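Side-chain contact in intracellular protein transport protein USO1 (Saccharomyces cerevisiae S288c, PDB 6LSU), which is a tether required for protein transport from the endoplasmic reticulum to the Golgi complex, seen here as its globular head region: residues A[47-52]-A[84-89]. Numbering follows the deposited sequence.
Sequences GLKAFS and ILETIL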
loop_
_atom_site.group_PDB
_atom_site.type_symbol
_atom_site.label_atom_id
_atom_site.label_comp_id
_atom_site.label_asym_id
_atom_site.label_seq_id
_atom_site.Cartn_x
_atom_site.Cartn_y
_atom_site.Cartn_z
ATOM N N GLY A 47 -15.163 12.249 -48.210
ATOM C CA GLY A 47 -14.030 12.924 -48.862
ATOM C C GLY A 47 -13.080 13.499 -47.836
ATOM O O GLY A 47 -11.874 13.266 -47.944
ATOM N N LEU A 48 -13.601 14.178 -46.824
ATOM C CA LEU A 48 -12.759 14.732 -45.737
ATOM C C LEU A 48 -12.100 13.575 -44.971
ATOM O O LEU A 48 -10.879 13.673 -44.651
ATOM C CB LEU A 48 -13.616 15.632 -44.833
ATOM C CG LEU A 48 -13.792 17.069 -45.323
ATOM C CD1 LEU A 48 -14.584 17.898 -44.312
ATOM C CD2 LEU A 48 -12.439 17.706 -45.600
ATOM N N LYS A 49 -12.868 12.507 -44.706
ATOM C CA LYS A 49 -12.403 11.349 -43.895
ATOM C C LYS A 49 -11.129 10.791 -44.538
ATOM O O LYS A 49 -10.140 10.568 -43.815
ATOM C CB LYS A 49 -13.536 10.327 -43.797
ATOM C CG LYS A 49 -13.292 9.177 -42.840
ATOM C CD LYS A 49 -14.447 8.205 -42.793
ATOM C CE LYS A 49 -13.947 6.779 -42.619
ATOM N NZ LYS A 49 -14.961 5.768 -43.001
ATOM N N ALA A 50 -11.110 10.641 -45.861
ATOM C CA ALA A 50 -9.922 10.170 -46.612
ATOM C C ALA A 50 -8.725 11.116 -46.384
ATOM O O ALA A 50 -7.616 10.638 -46.080
ATOM C CB ALA A 50 -10.257 9.998 -48.080
ATOM N N PHE A 51 -8.904 12.429 -46.521
ATOM C CA PHE A 51 -7.785 13.408 -46.354
ATOM C C PHE A 51 -7.289 13.472 -44.895
ATOM O O PHE A 51 -6.134 13.953 -44.644
ATOM C CB PHE A 51 -8.215 14.807 -46.818
ATOM C CG PHE A 51 -8.173 14.975 -48.314
ATOM C CD1 PHE A 51 -6.951 15.023 -48.973
ATOM C CD2 PHE A 51 -9.336 15.026 -49.066
ATOM C CE1 PHE A 51 -6.889 15.137 -50.357
ATOM C CE2 PHE A 51 -9.274 15.134 -50.445
ATOM C CZ PHE A 51 -8.048 15.187 -51.089
ATOM N N SER A 52 -8.132 13.064 -43.949
ATOM C CA SER A 52 -7.829 13.123 -42.501
ATOM C C SER A 52 -6.608 12.279 -42.165
ATOM O O SER A 52 -5.913 12.650 -41.205
ATOM C CB SER A 52 -9.003 12.753 -41.661
ATOM O OG SER A 52 -10.048 13.677 -41.921
ATOM N N ILE A 84 -19.083 11.259 -39.398
ATOM C CA ILE A 84 -18.480 12.474 -38.787
ATOM C C ILE A 84 -17.717 12.044 -37.531
ATOM O O ILE A 84 -16.535 12.461 -37.382
ATOM C CB ILE A 84 -19.558 13.546 -38.540
ATOM C CG1 ILE A 84 -19.949 14.194 -39.878
ATOM C CG2 ILE A 84 -19.110 14.574 -37.498
ATOM C CD1 ILE A 84 -21.302 14.866 -39.849
ATOM N N LEU A 85 -18.329 11.178 -36.713
ATOM C CA LEU A 85 -17.667 10.625 -35.493
ATOM C C LEU A 85 -16.372 9.911 -35.932
ATOM O O LEU A 85 -15.328 10.156 -35.284
ATOM C CB LEU A 85 -18.624 9.707 -34.714
ATOM C CG LEU A 85 -19.857 10.388 -34.105
ATOM C CD1 LEU A 85 -20.748 9.385 -33.419
ATOM C CD2 LEU A 85 -19.500 11.409 -33.076
ATOM N N GLU A 86 -16.383 9.104 -36.996
ATOM C CA GLU A 86 -15.125 8.413 -37.374
ATOM C C GLU A 86 -14.109 9.498 -37.716
ATOM O O GLU A 86 -12.914 9.362 -37.296
ATOM C CB GLU A 86 -15.259 7.419 -38.530
ATOM C CG GLU A 86 -16.298 6.350 -38.291
ATOM C CD GLU A 86 -16.642 5.401 -39.429
ATOM O OE1 GLU A 86 -17.271 4.326 -39.128
ATOM O OE2 GLU A 86 -16.253 5.685 -40.583
ATOM N N THR A 87 -14.553 10.556 -38.391
ATOM C CA THR A 87 -13.631 11.582 -38.953
ATOM C C THR A 87 -13.010 12.332 -37.776
ATOM O O THR A 87 -11.739 12.434 -37.720
ATOM C CB THR A 87 -14.305 12.463 -40.015
ATOM O OG1 THR A 87 -14.677 11.595 -41.099
ATOM C CG2 THR A 87 -13.365 13.552 -40.514
ATOM N N ILE A 88 -13.814 12.724 -36.800
ATOM C CA ILE A 88 -13.265 13.464 -35.629
ATOM C C ILE A 88 -12.247 12.599 -34.887
ATOM O O ILE A 88 -11.182 13.129 -34.466
ATOM C CB ILE A 88 -14.363 13.946 -34.681
ATOM C CG1 ILE A 88 -15.368 14.814 -35.436
ATOM C CG2 ILE A 88 -13.727 14.703 -33.505
ATOM C CD1 ILE A 88 -16.500 15.299 -34.555
ATOM N N LEU A 89 -12.591 11.320 -34.693
ATOM C CA LEU A 89 -11.739 10.346 -33.971
ATOM C C LEU A 89 -10.431 10.175 -34.730
ATOM O O LEU A 89 -9.379 10.054 -34.092
ATOM C CB LEU A 89 -12.490 9.021 -33.823
ATOM C CG LEU A 89 -13.455 9.025 -32.642
ATOM C CD1 LEU A 89 -14.360 7.811 -32.623
ATOM C CD2 LEU A 89 -12.670 9.139 -31.355
#
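Lys49 reaches from helix 38-54 to helix 78-91, passing Thr87 before it ends on Glu86. Lys49 CB lies 3.2 Å from Thr87 OG1, and its CG is almost as near to the same oxygen. These are contacts of methylene groups with a hydroxyl that is already hydrogen-bonded to the carbonyl oxygen of Ala83, one turn back. CD is the changeover, equally distant from Thr87 OG1 and Glu86 OE2. Lys49 CE lies 3.3 Å from Glu86 OE2, and Lys49 NZ closes a salt bridge of 2.7 Å to that oxygen, nearly along its C-O axis. With CG anti to the backbone N (chi1 -172°), the chain runs past Thr87 OG1; the bend at chi3 (144°) comes beyond it, on the way to Glu86 OE2. The other carboxylate oxygen, Glu86 OE1, pairs with Lys82 and is hydrogen-bonded to Tyr165 OH, so both oxygens are engaged. A methionine in place of Lys49 would probably leave Glu86 OE2 without its charged mate, with the carboxylate held from the OE1 side. About one turn on from Lys49, Ser52 OG, itself hydrogen-bonded to Leu48 O, lies 3.6 Å from Thr87 CG2. The two helix segments run nearly parallel, 19° apart; 84-89 lies in ARM repeat 1, and 47-52 runs into its start. Leu48 packs on helices 17-34 and 56-73. Leu85, Ile88 and Leu89 meet helix 160-174, continuing the stacked helices of the armadillo-type head.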